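Local structure of HAT1-interacting factor 1 (Saccharomyces cerevisiae, 4NQ0) at residues A[250-255]-A[290-295]; A[31-36]-A[67-72]. The protein chaperones histones H3 and H4 as part of the nuclear HAT-B acetyltransferase complex, also binds the H2A-H2B dimer, and takes part in chromatin assembly and telomere silencing. One frame throughout, in Å; residues are numbered along the deposited sequence.

Contact 1 of 2, residues A[250-255]-A[290-295]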
loop_
_atom_site.group_PDB
_atom_site.type_symbol
_atom_site.label_atom_id
_atom_site.label_comp_id
_atom_site.label_asym_id
_atom_site.label_seq_id
_atom_site.Cartn_x
_atom_site.Cartn_y
_atom_site.Cartn_z
ATOM N N GLU A 250 13.205 -4.664 4.387
ATOM C CA GLU A 250 13.812 -5.876 3.829
ATOM C C GLU A 250 12.946 -7.138 3.909
ATOM O O GLU A 250 13.451 -8.251 3.772
ATOM C CB GLU A 250 15.194 -6.132 4.445
ATOM C CG GLU A 250 16.253 -5.154 3.972
ATOM C CD GLU A 250 17.616 -5.465 4.560
ATOM O OE1 GLU A 250 17.741 -5.495 5.803
ATOM O OE2 GLU A 250 18.557 -5.691 3.774
ATOM N N MET A 251 11.641 -6.959 4.093
ATOM C CA MET A 251 10.697 -8.065 4.020
ATOM C C MET A 251 10.162 -8.143 2.594
ATOM O O MET A 251 9.014 -7.803 2.326
ATOM C CB MET A 251 9.573 -7.858 5.029
ATOM C CG MET A 251 10.096 -7.680 6.435
ATOM S SD MET A 251 8.813 -7.369 7.633
ATOM C CE MET A 251 8.364 -5.709 7.199
ATOM N N PHE A 252 11.011 -8.604 1.688
ATOM C CA PHE A 252 10.713 -8.589 0.262
ATOM C C PHE A 252 9.573 -9.513 -0.157
ATOM O O PHE A 252 8.821 -9.172 -1.051
ATOM C CB PHE A 252 11.975 -8.899 -0.541
ATOM C CG PHE A 252 13.025 -7.824 -0.439
ATOM C CD1 PHE A 252 12.933 -6.675 -1.216
ATOM C CD2 PHE A 252 14.094 -7.957 0.432
ATOM C CE1 PHE A 252 13.889 -5.675 -1.128
ATOM C CE2 PHE A 252 15.054 -6.963 0.531
ATOM C CZ PHE A 252 14.948 -5.817 -0.251
ATOM N N SER A 253 9.426 -10.661 0.500
ATOM C CA SER A 253 8.342 -11.592 0.160
ATOM C C SER A 253 6.984 -10.990 0.529
ATOM O O SER A 253 6.034 -11.062 -0.247
ATOM C CB SER A 253 8.552 -12.950 0.844
ATOM O OG SER A 253 7.409 -13.773 0.705
ATOM N N ARG A 254 6.903 -10.391 1.713
ATOM C CA ARG A 254 5.684 -9.708 2.135
ATOM C C ARG A 254 5.403 -8.509 1.238
ATOM O O ARG A 254 4.252 -8.275 0.850
ATOM C CB ARG A 254 5.764 -9.290 3.607
ATOM C CG ARG A 254 5.490 -10.451 4.584
ATOM C CD ARG A 254 5.780 -10.108 6.062
ATOM N NE ARG A 254 5.122 -8.869 6.485
ATOM C CZ ARG A 254 4.929 -8.501 7.755
ATOM N NH1 ARG A 254 5.334 -9.270 8.765
ATOM N NH2 ARG A 254 4.316 -7.352 8.018
ATOM N N ALA A 255 6.453 -7.769 0.886
ATOM C CA ALA A 255 6.313 -6.633 -0.019
ATOM C C ALA A 255 5.648 -7.046 -1.312
ATOM O O ALA A 255 4.635 -6.460 -1.705
ATOM C CB ALA A 255 7.672 -5.991 -0.328
ATOM N N LEU A 290 10.981 -8.251 -6.447
ATOM C CA LEU A 290 11.296 -9.599 -6.910
ATOM C C LEU A 290 12.777 -9.837 -7.168
ATOM O O LEU A 290 13.262 -10.951 -6.979
ATOM C CB LEU A 290 10.497 -9.909 -8.180
ATOM C CG LEU A 290 10.274 -11.338 -8.659
ATOM C CD1 LEU A 290 9.876 -12.274 -7.532
ATOM C CD2 LEU A 290 9.196 -11.324 -9.756
ATOM N N ARG A 291 13.513 -8.810 -7.584
ATOM C CA ARG A 291 14.952 -9.007 -7.811
ATOM C C ARG A 291 15.714 -9.357 -6.528
ATOM O O ARG A 291 16.736 -10.027 -6.590
ATOM C CB ARG A 291 15.583 -7.818 -8.539
ATOM C CG ARG A 291 15.599 -6.534 -7.767
ATOM C CD ARG A 291 15.642 -5.319 -8.698
ATOM N NE ARG A 291 17.013 -5.034 -9.112
ATOM C CZ ARG A 291 17.695 -3.924 -8.821
ATOM N NH1 ARG A 291 17.138 -2.933 -8.128
ATOM N NH2 ARG A 291 18.946 -3.798 -9.246
ATOM N N TRP A 292 15.188 -8.963 -5.369
ATOM C CA TRP A 292 15.870 -9.194 -4.100
ATOM C C TRP A 292 15.414 -10.442 -3.337
ATOM O O TRP A 292 16.020 -10.798 -2.322
ATOM C CB TRP A 292 15.713 -7.961 -3.208
ATOM C CG TRP A 292 16.173 -6.741 -3.912
ATOM C CD1 TRP A 292 15.404 -5.696 -4.338
ATOM C CD2 TRP A 292 17.510 -6.461 -4.339
ATOM N NE1 TRP A 292 16.187 -4.767 -4.989
ATOM C CE2 TRP A 292 17.483 -5.214 -5.004
ATOM C CE3 TRP A 292 18.732 -7.139 -4.213
ATOM C CZ2 TRP A 292 18.630 -4.626 -5.540
ATOM C CZ3 TRP A 292 19.876 -6.556 -4.748
ATOM C CH2 TRP A 292 19.815 -5.307 -5.404
ATOM N N VAL A 293 14.357 -11.100 -3.801
ATOM C CA VAL A 293 13.829 -12.246 -3.082
ATOM C C VAL A 293 14.594 -13.501 -3.515
ATOM O O VAL A 293 14.588 -13.865 -4.690
ATOM C CB VAL A 293 12.293 -12.376 -3.268
ATOM C CG1 VAL A 293 11.944 -12.748 -4.687
ATOM C CG2 VAL A 293 11.716 -13.389 -2.278
ATOM N N ASP A 294 15.275 -14.140 -2.560
ATOM C CA ASP A 294 16.147 -15.274 -2.866
ATOM C C ASP A 294 15.353 -16.532 -3.207
ATOM O O ASP A 294 15.773 -17.327 -4.050
ATOM C CB ASP A 294 17.087 -15.592 -1.692
ATOM C CG ASP A 294 18.115 -14.494 -1.428
ATOM O OD1 ASP A 294 19.260 -14.622 -1.914
ATOM O OD2 ASP A 294 17.785 -13.516 -0.714
ATOM N N GLN A 295 14.201 -16.694 -2.569
ATOM C CA GLN A 295 13.471 -17.964 -2.613
ATOM C C GLN A 295 12.481 -18.155 -3.772
ATOM O O GLN A 295 11.755 -19.147 -3.801
ATOM C CB GLN A 295 12.792 -18.218 -1.253
ATOM C CG GLN A 295 13.584 -19.196 -0.359
ATOM C CD GLN A 295 15.099 -18.972 -0.409
ATOM O OE1 GLN A 295 15.584 -17.868 -0.159
ATOM N NE2 GLN A 295 15.846 -20.023 -0.742
#

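Contact 2 of 2, residues A[31-36]-A[67-72]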
loop_
_atom_site.group_PDB
_atom_site.type_symbol
_atom_site.label_atom_id
_atom_site.label_comp_id
_atom_site.label_asym_id
_atom_site.label_seq_id
_atom_site.Cartn_x
_atom_site.Cartn_y
_atom_site.Cartn_z
ATOM N N ASP A 31 -1.453 18.343 5.603
ATOM C CA ASP A 31 -0.624 19.495 5.229
ATOM C C ASP A 31 0.755 19.426 5.871
ATOM O O ASP A 31 1.750 19.795 5.253
ATOM C CB ASP A 31 -1.314 20.810 5.621
ATOM C CG ASP A 31 -2.523 21.115 4.751
ATOM N N LEU A 32 0.813 18.950 7.110
ATOM C CA LEU A 32 2.088 18.805 7.813
ATOM C C LEU A 32 2.956 17.722 7.170
ATOM O O LEU A 32 4.182 17.842 7.127
ATOM C CB LEU A 32 1.861 18.481 9.291
ATOM C CG LEU A 32 1.334 19.617 10.175
ATOM C CD1 LEU A 32 0.886 19.070 11.523
ATOM C CD2 LEU A 32 2.379 20.719 10.366
ATOM N N LEU A 33 2.315 16.660 6.694
ATOM C CA LEU A 33 3.018 15.588 6.006
ATOM C C LEU A 33 3.555 16.104 4.675
ATOM O O LEU A 33 4.702 15.839 4.342
ATOM C CB LEU A 33 2.098 14.386 5.780
ATOM C CG LEU A 33 2.727 13.129 5.159
ATOM C CD1 LEU A 33 3.890 12.605 6.001
ATOM C CD2 LEU A 33 1.679 12.041 4.962
ATOM N N ALA A 34 2.720 16.851 3.941
ATOM C CA ALA A 34 3.125 17.530 2.695
ATOM C C ALA A 34 4.310 18.469 2.906
ATOM O O ALA A 34 5.152 18.614 2.029
ATOM C CB ALA A 34 1.948 18.309 2.095
ATOM N N GLN A 35 4.373 19.100 4.076
ATOM C CA GLN A 35 5.511 19.949 4.437
ATOM C C GLN A 35 6.727 19.146 4.928
ATOM O O GLN A 35 7.756 19.736 5.252
ATOM C CB GLN A 35 5.103 20.949 5.521
ATOM C CG GLN A 35 4.100 21.999 5.070
ATOM C CD GLN A 35 3.665 22.875 6.231
ATOM O OE1 GLN A 35 4.498 23.520 6.868
ATOM N NE2 GLN A 35 2.362 22.888 6.527
ATOM N N LYS A 36 6.611 17.820 4.979
ATOM C CA LYS A 36 7.668 16.930 5.490
ATOM C C LYS A 36 7.902 17.088 7.001
ATOM O O LYS A 36 8.980 16.766 7.501
ATOM C CB LYS A 36 9.008 17.113 4.741
ATOM C CG LYS A 36 8.928 17.333 3.219
ATOM C CD LYS A 36 8.286 16.166 2.492
ATOM N N PHE A 67 -0.729 8.897 9.678
ATOM C CA PHE A 67 0.071 8.491 10.839
ATOM C C PHE A 67 1.139 7.483 10.387
ATOM O O PHE A 67 2.318 7.609 10.735
ATOM C CB PHE A 67 -0.857 7.875 11.906
ATOM C CG PHE A 67 -0.281 7.781 13.321
ATOM C CD1 PHE A 67 1.072 7.970 13.611
ATOM C CD2 PHE A 67 -1.127 7.432 14.366
ATOM C CE1 PHE A 67 1.540 7.839 14.918
ATOM C CE2 PHE A 67 -0.665 7.303 15.669
ATOM C CZ PHE A 67 0.666 7.510 15.943
ATOM N N ALA A 68 0.731 6.496 9.594
ATOM C CA ALA A 68 1.647 5.462 9.127
ATOM C C ALA A 68 2.757 6.046 8.253
ATOM O O ALA A 68 3.928 5.746 8.454
ATOM C CB ALA A 68 0.892 4.388 8.370
ATOM N N GLN A 69 2.390 6.875 7.284
ATOM C CA GLN A 69 3.388 7.551 6.458
ATOM C C GLN A 69 4.353 8.349 7.317
ATOM O O GLN A 69 5.563 8.244 7.145
ATOM C CB GLN A 69 2.733 8.497 5.465
ATOM C CG GLN A 69 1.912 7.813 4.394
ATOM C CD GLN A 69 2.204 8.356 3.008
ATOM O OE1 GLN A 69 1.302 8.807 2.306
ATOM N NE2 GLN A 69 3.475 8.318 2.611
ATOM N N ALA A 70 3.808 9.123 8.259
ATOM C CA ALA A 70 4.624 9.993 9.100
ATOM C C ALA A 70 5.689 9.192 9.823
ATOM O O ALA A 70 6.874 9.537 9.781
ATOM C CB ALA A 70 3.758 10.743 10.102
ATOM N N VAL A 71 5.263 8.108 10.465
ATOM C CA VAL A 71 6.153 7.303 11.283
ATOM C C VAL A 71 7.147 6.517 10.419
ATOM O O VAL A 71 8.308 6.366 10.786
ATOM C CB VAL A 71 5.349 6.367 12.211
ATOM C CG1 VAL A 71 6.267 5.446 12.963
ATOM C CG2 VAL A 71 4.511 7.193 13.186
ATOM N N TYR A 72 6.699 6.035 9.268
ATOM C CA TYR A 72 7.603 5.388 8.319
ATOM C C TYR A 72 8.748 6.333 7.947
ATOM O O TYR A 72 9.921 5.972 8.042
ATOM C CB TYR A 72 6.841 4.948 7.060
ATOM C CG TYR A 72 7.726 4.561 5.890
ATOM C CD1 TYR A 72 8.703 3.583 6.027
ATOM C CD2 TYR A 72 7.570 5.160 4.643
ATOM C CE1 TYR A 72 9.508 3.218 4.955
ATOM C CE2 TYR A 72 8.368 4.803 3.568
ATOM C CZ TYR A 72 9.335 3.828 3.731
ATOM O OH TYR A 72 10.137 3.470 2.668
#

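Contact 1 of 2, residues A[250-255]-A[290-295]
F252 and W292 carry this contact with a CH-pi interaction. W292 CB sits over the centre of the F252 ring, 3.5 Å from its centroid and only 9° off the ring normal. The methylene therefore rests on one face of the phenyl ring. The indole then leads on past the ring. Its five-membered ring has its centroid 5.0 Å from that of F252, with the planes at 42°, so the two aromatics meet obliquely. The nearest atoms of the pair are F252 CE1 and W292 CD1, 3.5 Å apart. In F252, CG lies anti to the carbonyl carbon (chi1 -67°), which stands the ring up against W292.

Further apolar contact is looser. F252 CB faces V293 CB at 4.4 Å, and S253 CB approaches V293 CG2 at 4.5 Å. An alanine in place of F252 would probably leave W292 CB without its aromatic partner and the indole freer to turn.

The polar atoms find partners beyond the two segments. S253 OG is hydrogen-bonded to L165 N, and V293 O accepts from K301 NZ. R291 CG lies 3.3 Å above one face of the W292 indole, offset toward its rim.

The contact lies at the surface, within the region that binds the H2A-H2B dimer. It joins the first turn of helix 252-266 to the loop that follows helix 273-290 and leads into helix 298-316. Helix 229-248, which ends in a Schellman motif at E250, adds R247 beside F252.

Contact 2 of 2, residues A[31-36]-A[67-72]
L33 reaches from the end of helix 14-34 to helix 61-77 in the all-helical TPR-type fold of this NASP-family chaperone. Between these two helices in the chain comes helix 38-51. The contact is small and apolar, with 115 Å² buried over both sides together.

The van der Waals contact depends on the two methyls of L33. CD2 meets the CB methylene of Q69 at 3.7 Å. CD1 comes over the backbone beside it, 4.1 Å from A70 CA. The two methyls divide the contact: CD2 lies on a side chain, CD1 by the main chain. The direction of the leucine follows from chi1 of -175°, which puts CG opposite the backbone N and extends the branch toward helix 61-77. L33 and Q69 cross at about a right angle. Q69 contributes its aliphatic root rather than its amide to this touch. The small side chain of A70 probably lets the leucine approach the main chain, and the nearest CA atoms of the segments, those of L33 and A70, are 6.6 Å apart.

Other side chains fill in around the pair. F38 and A42 of helix 38-51 touch L33 and A70 respectively, so helix 38-51 touches both segments. Q69 also touches L241 of helix 229-248.

Helix 14-34 stops in a Schellman motif at K36, whose positive phi (68°) turns the chain out of the helix. K36 N donates to L33 O at 2.8 Å. This bond holds the carbonyl of the same leucine whose methyls cross to Q69 and A70. Q35 OE1 is held by K37 NZ, while Q35 NE2 reaches back to D31 O at 3.4 Å in a weak bond.

Overall arrangement
Contact 2 comes first along the chain and closes before contact 1 opens. Their centres are about 26 Å apart and their nearest atoms about 9 Å apart, so they do not touch. Contact 2 joins helices 14-34 and 61-77 in the N-terminal part. Contact 1 joins the start of helix 252-266 to the loop after helix 273-290, further along the helical array. Helix 229-248 links the two neighbourhoods, since its side chains meet Q69 in contact 2 and F252 in contact 1. Only contact 1 lies within residues 248-332, which bind the H2A-H2B dimer. Contact 2 is partly buried packing between N-terminal helices.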